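Local coordinates for protein translation initiation factor eIF2B subunit beta (Schizosaccharomyces pombe, PDB 5B04) that forms part of the eIF2B complex, which catalyses the exchange of GDP for GTP on the gamma subunit of eIF2, at residues D196-S201 against L224-K229; I211-C216 against F233-A238; A272-V277 against H309-V314. One frame throughout, in Å; residues are numbered along the deposited sequence.

Contact 1: D196-S201 against L224-K229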
loop_
_atom_site.group_PDB
_atom_site.type_symbol
_atom_site.label_atom_id
_atom_site.label_comp_id
_atom_site.label_asym_id
_atom_site.label_seq_id
_atom_site.Cartn_x
_atom_site.Cartn_y
_atom_site.Cartn_z
ATOM N N ASP C 196 -16.914 21.871 13.377
ATOM C CA ASP C 196 -16.776 20.661 14.183
ATOM C C ASP C 196 -16.324 19.449 13.365
ATOM O O ASP C 196 -16.288 18.330 13.876
ATOM C CB ASP C 196 -18.090 20.348 14.905
ATOM C CG ASP C 196 -19.305 20.524 14.017
ATOM O OD1 ASP C 196 -19.220 20.202 12.814
ATOM O OD2 ASP C 196 -20.346 20.990 14.525
ATOM N N ILE C 197 -15.983 19.673 12.100
ATOM C CA ILE C 197 -15.381 18.627 11.279
ATOM C C ILE C 197 -13.864 18.767 11.299
ATOM O O ILE C 197 -13.139 17.783 11.456
ATOM C CB ILE C 197 -15.890 18.669 9.819
ATOM C CG1 ILE C 197 -17.196 17.885 9.688
ATOM C CG2 ILE C 197 -14.859 18.090 8.861
ATOM C CD1 ILE C 197 -17.698 17.760 8.263
ATOM N N GLU C 198 -13.396 20.004 11.163
ATOM C CA GLU C 198 -11.969 20.296 11.096
ATOM C C GLU C 198 -11.223 19.887 12.366
ATOM O O GLU C 198 -10.020 19.632 12.328
ATOM C CB GLU C 198 -11.751 21.787 10.827
ATOM C CG GLU C 198 -12.246 22.701 11.938
ATOM C CD GLU C 198 -12.179 24.168 11.563
ATOM O OE1 GLU C 198 -11.643 24.483 10.479
ATOM O OE2 GLU C 198 -12.663 25.007 12.352
ATOM N N VAL C 199 -11.938 19.817 13.484
ATOM C CA VAL C 199 -11.322 19.488 14.765
ATOM C C VAL C 199 -10.930 18.016 14.855
ATOM O O VAL C 199 -10.157 17.624 15.729
ATOM C CB VAL C 199 -12.256 19.826 15.941
ATOM C CG1 VAL C 199 -12.571 21.314 15.955
ATOM C CG2 VAL C 199 -13.533 19.005 15.859
ATOM N N GLN C 200 -11.462 17.205 13.947
ATOM C CA GLN C 200 -11.167 15.778 13.930
ATOM C C GLN C 200 -9.884 15.494 13.157
ATOM O O GLN C 200 -9.468 14.343 13.025
ATOM C CB GLN C 200 -12.332 14.998 13.319
ATOM C CG GLN C 200 -13.685 15.338 13.921
ATOM C CD GLN C 200 -14.830 14.653 13.203
ATOM O OE1 GLN C 200 -14.865 13.428 13.092
ATOM N NE2 GLN C 200 -15.773 15.444 12.707
ATOM N N SER C 201 -9.259 16.553 12.650
ATOM C CA SER C 201 -8.045 16.422 11.854
ATOM C C SER C 201 -6.845 16.020 12.700
ATOM O O SER C 201 -5.874 15.464 12.190
ATOM C CB SER C 201 -7.747 17.730 11.122
ATOM O OG SER C 201 -7.539 18.790 12.039
ATOM N N LEU C 224 -7.684 20.471 6.665
ATOM C CA LEU C 224 -6.233 20.555 6.534
ATOM C C LEU C 224 -5.643 21.708 7.342
ATOM O O LEU C 224 -4.661 21.531 8.063
ATOM C CB LEU C 224 -5.841 20.707 5.062
ATOM C CG LEU C 224 -6.183 19.544 4.128
ATOM C CD1 LEU C 224 -5.844 19.899 2.689
ATOM C CD2 LEU C 224 -5.456 18.280 4.554
ATOM N N ARG C 225 -6.247 22.885 7.218
ATOM C CA ARG C 225 -5.713 24.090 7.846
ATOM C C ARG C 225 -5.836 24.064 9.367
ATOM O O ARG C 225 -5.064 24.721 10.066
ATOM C CB ARG C 225 -6.411 25.331 7.286
ATOM C CG ARG C 225 -6.193 25.530 5.793
ATOM C CD ARG C 225 -7.044 26.663 5.244
ATOM N NE ARG C 225 -6.590 27.969 5.710
ATOM C CZ ARG C 225 -7.131 29.123 5.333
ATOM N NH1 ARG C 225 -8.151 29.132 4.484
ATOM N NH2 ARG C 225 -6.656 30.266 5.805
ATOM N N PHE C 226 -6.801 23.307 9.881
ATOM C CA PHE C 226 -6.982 23.208 11.326
ATOM C C PHE C 226 -5.852 22.402 11.953
ATOM O O PHE C 226 -5.409 22.698 13.062
ATOM C CB PHE C 226 -8.334 22.578 11.668
ATOM C CG PHE C 226 -8.640 22.566 13.142
ATOM C CD1 PHE C 226 -8.220 21.517 13.944
ATOM C CD2 PHE C 226 -9.340 23.609 13.724
ATOM C CE1 PHE C 226 -8.495 21.507 15.297
ATOM C CE2 PHE C 226 -9.620 23.602 15.078
ATOM C CZ PHE C 226 -9.197 22.550 15.865
ATOM N N ALA C 227 -5.394 21.378 11.243
ATOM C CA ALA C 227 -4.270 20.575 11.706
ATOM C C ALA C 227 -2.957 21.281 11.398
ATOM O O ALA C 227 -1.924 20.986 11.999
ATOM C CB ALA C 227 -4.298 19.195 11.065
ATOM N N ALA C 228 -3.012 22.226 10.465
ATOM C CA ALA C 228 -1.819 22.903 9.968
ATOM C C ALA C 228 -1.252 23.921 10.952
ATOM O O ALA C 228 -0.068 24.252 10.892
ATOM C CB ALA C 228 -2.123 23.581 8.647
ATOM N N LYS C 229 -2.096 24.424 11.847
ATOM C CA LYS C 229 -1.667 25.431 12.813
ATOM C C LYS C 229 -0.614 24.879 13.765
ATOM O O LYS C 229 0.338 25.573 14.120
ATOM C CB LYS C 229 -2.857 25.952 13.617
ATOM C CG LYS C 229 -3.850 26.787 12.823
ATOM C CD LYS C 229 -5.187 26.893 13.550
ATOM C CE LYS C 229 -5.402 25.718 14.501
ATOM N NZ LYS C 229 -6.771 25.694 15.081
#
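Phe226 lays one face of its ring against the backbone of Glu198 and Val199, and this aromatic group carries most of the contact. Val199 CA stands 3.9 Å from the centroid of the Phe226 ring, 27° off the ring normal: a CH-pi contact displaced toward the rim. At the far end of the ring, Val199 CG1 meets Phe226 CZ at 3.6 Å. On the opposite face of the Phe226 ring, Lys229 NZ lies toward the rim. Glu198 takes the near end. Its CG comes within 3.5 Å of Phe226 CD2, and because the first torsion (chi1 64°) places CG between the backbone N and the carbonyl carbon, the extended chain runs across the aromatic side chain at about a right angle, its carboxylate plane turned 28° from that of the ring. Both the CG methylene and the carboxylate that follows it lie beside the CD2 side of the ring. Ser201 sits at the ring edge, near its plane, where OG lies 3.4 Å from Phe226 CD1; the same OG touches Ala227 CB.

A second shell fixes these groups. The Ser201 hydroxyl donates to Glu198 O over an OG to O distance of 2.6 Å, and that carbonyl also accepts from Ser201 N, so two donors from one residue pin the turn that presents Val199 and Ser201 to the helix. Gln200 NE2 bonds to Asp196 O and to Thr374 O, tying the turn to the end of strand 371-374. Ile197, turned to the interior, packs on Phe223 and Thr219, about one and two turns before Phe226 in helix 218-228. The whole is a helix-to-turn packing on the outer layer of a Rossmann-like alpha/beta domain, with a short 3-10 turn laid against the C-terminal part of a sheet-covering helix.

Contact 2: I211-C216 against F233-A238; sequences ILTQGC and FSVIVA
The Phe233 ring has Val235 CG2 at its edge, in the ring plane, and that methyl in turn meets Ile211 CB across the two strands at 4.0 Å. Around the same ring, Leu224 and Ala227 of helix 218-228 make the contacts that seat it under the helix. Ile211 and Val235 are the first of four parallel pairs, followed by Leu212 with Ile236, Thr213 with Val237 and Gln214 with Ala238.

The backbone ladder is regular. Ile236 N donates to Ile211 O at 2.7 Å, Thr213 N to Ile236 O in a nearly straight bond (177° at the hydrogen), and Ala238 N to Thr213 O. Gly215 N closes the series on Ala238 O at 2.9 Å, just beyond the strand, at a residue whose phi is positive. Strand 210-214, helix 218-228 and strand 234-238 form a beta-alpha-beta unit, and these strands lie side by side within the parallel core of a Rossmann-like sheet.

One face carries Ile211, Thr213, Val235 and Val237. Here Thr213 turns OG1 anti to its own nitrogen (chi1 -169°), which points CG2 along Val237 CG2 at 3.8 Å, the two side chains side by side. Thr213 OG1 is bonded to Ile281 O on the next strand, while on this side Val220 of the crossover helix packs on Thr213 and Leu224 packs on Val235. On the other face, Leu212 CD1 leans across to Ile236 CG2 at 3.9 Å and Gln214 CG reaches Ala238 CB at 3.7 Å; Ile273 and Ile270 of helix 270-273 pack over these pairs.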
loop_
_atom_site.group_PDB
_atom_site.type_symbol
_atom_site.label_atom_id
_atom_site.label_comp_id
_atom_site.label_asym_id
_atom_site.label_seq_id
_atom_site.Cartn_x
_atom_site.Cartn_y
_atom_site.Cartn_z
ATOM N N ILE C 211 -0.375 13.948 2.152
ATOM C CA ILE C 211 -1.802 13.807 1.888
ATOM C C ILE C 211 -2.155 14.152 0.446
ATOM O O ILE C 211 -1.810 15.225 -0.047
ATOM C CB ILE C 211 -2.632 14.698 2.827
ATOM C CG1 ILE C 211 -2.235 14.450 4.282
ATOM C CG2 ILE C 211 -4.119 14.454 2.618
ATOM C CD1 ILE C 211 -2.381 13.008 4.716
ATOM N N LEU C 212 -2.844 13.236 -0.227
ATOM C CA LEU C 212 -3.325 13.495 -1.577
ATOM C C LEU C 212 -4.785 13.921 -1.557
ATOM O O LEU C 212 -5.633 13.249 -0.970
ATOM C CB LEU C 212 -3.157 12.264 -2.467
ATOM C CG LEU C 212 -3.764 12.402 -3.866
ATOM C CD1 LEU C 212 -3.064 13.504 -4.649
ATOM C CD2 LEU C 212 -3.709 11.085 -4.623
ATOM N N THR C 213 -5.070 15.047 -2.199
ATOM C CA THR C 213 -6.440 15.510 -2.353
ATOM C C THR C 213 -6.655 15.968 -3.788
ATOM O O THR C 213 -5.695 16.174 -4.532
ATOM C CB THR C 213 -6.772 16.658 -1.381
ATOM O OG1 THR C 213 -8.185 16.894 -1.383
ATOM C CG2 THR C 213 -6.043 17.930 -1.784
ATOM N N GLN C 214 -7.914 16.118 -4.179
ATOM C CA GLN C 214 -8.231 16.539 -5.535
ATOM C C GLN C 214 -9.323 17.600 -5.544
ATOM O O GLN C 214 -10.222 17.585 -4.702
ATOM C CB GLN C 214 -8.661 15.342 -6.383
ATOM C CG GLN C 214 -8.663 15.620 -7.874
ATOM C CD GLN C 214 -9.517 14.641 -8.645
ATOM O OE1 GLN C 214 -9.156 14.216 -9.742
ATOM N NE2 GLN C 214 -10.663 14.285 -8.077
ATOM N N GLY C 215 -9.236 18.519 -6.500
ATOM C CA GLY C 215 -10.221 19.574 -6.639
ATOM C C GLY C 215 -10.250 20.504 -5.442
ATOM O O GLY C 215 -9.299 20.565 -4.664
ATOM N N CYS C 216 -11.352 21.229 -5.297
ATOM C CA CYS C 216 -11.505 22.168 -4.194
ATOM C C CYS C 216 -12.670 21.785 -3.294
ATOM O O CYS C 216 -13.794 21.595 -3.756
ATOM C CB CYS C 216 -11.699 23.586 -4.728
ATOM S SG CYS C 216 -12.923 23.710 -6.047
ATOM N N PHE C 233 2.823 19.442 7.686
ATOM C CA PHE C 233 2.825 18.267 6.827
ATOM C C PHE C 233 2.801 18.679 5.359
ATOM O O PHE C 233 3.010 19.847 5.032
ATOM C CB PHE C 233 1.633 17.361 7.151
ATOM C CG PHE C 233 0.316 18.085 7.199
ATOM C CD1 PHE C 233 -0.133 18.660 8.377
ATOM C CD2 PHE C 233 -0.477 18.188 6.068
ATOM C CE1 PHE C 233 -1.343 19.326 8.425
ATOM C CE2 PHE C 233 -1.688 18.851 6.109
ATOM C CZ PHE C 233 -2.123 19.421 7.290
ATOM N N SER C 234 2.546 17.718 4.478
ATOM C CA SER C 234 2.529 17.988 3.046
ATOM C C SER C 234 1.210 17.574 2.408
ATOM O O SER C 234 0.610 16.571 2.793
ATOM C CB SER C 234 3.690 17.269 2.353
ATOM O OG SER C 234 4.937 17.687 2.878
ATOM N N VAL C 235 0.764 18.355 1.430
ATOM C CA VAL C 235 -0.453 18.039 0.693
ATOM C C VAL C 235 -0.225 18.145 -0.810
ATOM O O VAL C 235 0.247 19.167 -1.308
ATOM C CB VAL C 235 -1.623 18.966 1.094
ATOM C CG1 VAL C 235 -2.773 18.841 0.102
ATOM C CG2 VAL C 235 -2.098 18.648 2.503
ATOM N N ILE C 236 -0.550 17.075 -1.528
ATOM C CA ILE C 236 -0.528 17.104 -2.983
ATOM C C ILE C 236 -1.933 17.376 -3.502
ATOM O O ILE C 236 -2.852 16.592 -3.268
ATOM C CB ILE C 236 -0.001 15.786 -3.578
ATOM C CG1 ILE C 236 1.418 15.504 -3.081
ATOM C CG2 ILE C 236 -0.027 15.841 -5.095
ATOM C CD1 ILE C 236 2.026 14.244 -3.657
ATOM N N VAL C 237 -2.100 18.498 -4.194
ATOM C CA VAL C 237 -3.403 18.865 -4.730
ATOM C C VAL C 237 -3.488 18.575 -6.221
ATOM O O VAL C 237 -2.845 19.239 -7.034
ATOM C CB VAL C 237 -3.719 20.356 -4.497
ATOM C CG1 VAL C 237 -5.050 20.722 -5.140
ATOM C CG2 VAL C 237 -3.737 20.669 -3.010
ATOM N N ALA C 238 -4.279 17.569 -6.574
ATOM C CA ALA C 238 -4.563 17.293 -7.972
ATOM C C ALA C 238 -5.643 18.249 -8.457
ATOM O O ALA C 238 -6.744 18.278 -7.906
ATOM C CB ALA C 238 -4.996 15.848 -8.160
#

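Contact 3: A272-V277 against H309-V314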
loop_
_atom_site.group_PDB
_atom_site.type_symbol
_atom_site.label_atom_id
_atom_site.label_comp_id
_atom_site.label_asym_id
_atom_site.label_seq_id
_atom_site.Cartn_x
_atom_site.Cartn_y
_atom_site.Cartn_z
ATOM N N ALA C 272 1.452 8.274 -10.381
ATOM C CA ALA C 272 2.907 8.325 -10.275
ATOM C C ALA C 272 3.398 8.639 -8.863
ATOM O O ALA C 272 4.466 8.181 -8.457
ATOM C CB ALA C 272 3.462 9.348 -11.256
ATOM N N ILE C 273 2.619 9.415 -8.117
ATOM C CA ILE C 273 3.048 9.868 -6.797
ATOM C C ILE C 273 2.344 9.132 -5.659
ATOM O O ILE C 273 2.601 9.403 -4.487
ATOM C CB ILE C 273 2.820 11.387 -6.632
ATOM C CG1 ILE C 273 1.415 11.781 -7.098
ATOM C CG2 ILE C 273 3.855 12.163 -7.426
ATOM C CD1 ILE C 273 0.370 11.805 -5.999
ATOM N N MET C 274 1.467 8.198 -6.011
ATOM C CA MET C 274 0.661 7.482 -5.025
ATOM C C MET C 274 1.508 6.658 -4.059
ATOM O O MET C 274 1.104 6.409 -2.922
ATOM C CB MET C 274 -0.344 6.571 -5.733
ATOM C CG MET C 274 -1.549 6.202 -4.890
ATOM S SD MET C 274 -2.676 7.593 -4.682
ATOM C CE MET C 274 -2.743 7.689 -2.902
ATOM N N SER C 275 2.686 6.241 -4.514
ATOM C CA SER C 275 3.552 5.362 -3.733
ATOM C C SER C 275 4.111 6.036 -2.482
ATOM O O SER C 275 4.516 5.362 -1.536
ATOM C CB SER C 275 4.704 4.852 -4.601
ATOM O OG SER C 275 5.500 5.923 -5.077
ATOM N N ARG C 276 4.134 7.366 -2.479
ATOM C CA ARG C 276 4.656 8.112 -1.339
ATOM C C ARG C 276 3.544 8.863 -0.611
ATOM O O ARG C 276 3.809 9.794 0.149
ATOM C CB ARG C 276 5.742 9.092 -1.791
ATOM C CG ARG C 276 6.811 8.470 -2.675
ATOM C CD ARG C 276 7.700 7.500 -1.911
ATOM N NE ARG C 276 8.963 8.113 -1.508
ATOM C CZ ARG C 276 9.240 8.518 -0.272
ATOM N NH1 ARG C 276 8.343 8.371 0.693
ATOM N NH2 ARG C 276 10.417 9.064 -0.001
ATOM N N VAL C 277 2.302 8.455 -0.848
ATOM C CA VAL C 277 1.155 9.082 -0.201
ATOM C C VAL C 277 0.622 8.217 0.935
ATOM O O VAL C 277 0.379 7.023 0.755
ATOM C CB VAL C 277 0.013 9.355 -1.201
ATOM C CG1 VAL C 277 -1.200 9.923 -0.479
ATOM C CG2 VAL C 277 0.474 10.303 -2.294
ATOM N N HIS C 309 -2.413 1.025 -4.556
ATOM C CA HIS C 309 -1.235 1.244 -3.723
ATOM C C HIS C 309 -1.541 0.998 -2.251
ATOM O O HIS C 309 -0.725 1.305 -1.381
ATOM C CB HIS C 309 -0.702 2.666 -3.915
ATOM C CG HIS C 309 -0.173 2.936 -5.289
ATOM N ND1 HIS C 309 1.090 3.441 -5.514
ATOM C CD2 HIS C 309 -0.736 2.774 -6.510
ATOM C CE1 HIS C 309 1.281 3.578 -6.814
ATOM N NE2 HIS C 309 0.189 3.181 -7.441
ATOM N N ALA C 310 -2.721 0.442 -1.986
ATOM C CA ALA C 310 -3.185 0.159 -0.628
ATOM C C ALA C 310 -3.177 1.407 0.254
ATOM O O ALA C 310 -2.829 1.342 1.433
ATOM C CB ALA C 310 -2.343 -0.942 0.005
ATOM N N THR C 311 -3.565 2.540 -0.323
ATOM C CA THR C 311 -3.631 3.795 0.415
ATOM C C THR C 311 -5.067 4.096 0.843
ATOM O O THR C 311 -5.982 4.058 0.020
ATOM C CB THR C 311 -3.090 4.969 -0.424
ATOM O OG1 THR C 311 -1.736 4.699 -0.808
ATOM C CG2 THR C 311 -3.136 6.266 0.373
ATOM N N PRO C 312 -5.265 4.388 2.139
ATOM C CA PRO C 312 -6.584 4.698 2.703
ATOM C C PRO C 312 -7.262 5.896 2.041
ATOM O O PRO C 312 -6.610 6.902 1.762
ATOM C CB PRO C 312 -6.274 5.004 4.172
ATOM C CG PRO C 312 -5.009 4.277 4.448
ATOM C CD PRO C 312 -4.221 4.348 3.178
ATOM N N VAL C 313 -8.564 5.778 1.799
ATOM C CA VAL C 313 -9.346 6.876 1.243
ATOM C C VAL C 313 -10.298 7.435 2.293
ATOM O O VAL C 313 -11.206 6.743 2.754
ATOM C CB VAL C 313 -10.155 6.431 0.008
ATOM C CG1 VAL C 313 -11.133 7.520 -0.411
ATOM C CG2 VAL C 313 -9.223 6.074 -1.137
ATOM N N VAL C 314 -10.079 8.690 2.671
ATOM C CA VAL C 314 -10.922 9.348 3.662
ATOM C C VAL C 314 -11.803 10.396 2.992
ATOM O O VAL C 314 -11.365 11.093 2.077
ATOM C CB VAL C 314 -10.081 10.014 4.765
ATOM C CG1 VAL C 314 -10.937 10.285 5.991
ATOM C CG2 VAL C 314 -8.901 9.135 5.131
#
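The first torsion of His309 (chi1 -66°), together with chi2, swings its imidazole under Met274 CB, while Met274, with CG anti to its backbone N (chi1 -158°) and bends beyond, directs CG along the ring and CE toward Thr311. Met274 CB lies 3.5 Å from the centroid of the His309 ring and only 12° off its normal, a CH-pi contact over the centre of the face. Met274 CG follows along the same side chain, 3.6 Å from His309 CG. The bends carry the end of the methionine past the ring to Thr311, two residues on, where Met274 CE reaches Thr311 CG2 at 3.6 Å. One side chain therefore spans two partners, the aromatic face by its root and the threonine methyl by its tip.

Ser275 CB stands at the edge of the imidazole, in its plane, 4.0 Å from His309 ND1. Ser275 N also comes near ND1, but the angle is too poor for a hydrogen bond. On the far flank Val277 CG1 approaches Thr311 CG2 at 4.2 Å.

The chain geometry around His309 explains its placement. It is the first residue to leave helix 299-308, and Ala310, with positive phi, is the C-prime residue of a Schellman motif in which Thr311 N bonds back to a carbonyl in the last helical turn. The chain then turns into strand 313-316. Phe271 meets the imidazole edge-to-face, and Ala310 packs on Ala310 of the second copy of this protein, while Ser275 lies against Asp388 of an eIF2B delta chain. Chemically, the two segments are held by dispersion and CH-pi contact, without any hydrogen bond between them, so the fit depends on shape and on how the imidazole and the methionine chain are turned.

The three contacts sample successive layers of one Rossmann-like domain. Contacts 1 and 2 alternate along the chain, their centres about 15 Å apart, and share the unit of strand 210-214, helix 218-228 and strand 234-238. Contact 3 comes later in sequence, its centre about 11 Å from contact 2, where Leu212 packs on Met274 and Val277. Contacts 1 and 3 do not touch, their nearest atoms about 8 Å apart. Helix 218-228 thus packs on one face of these strands and segment 272-277 on the opposite face, and contact 3 lies where the domain meets neighbouring delta and beta subunits.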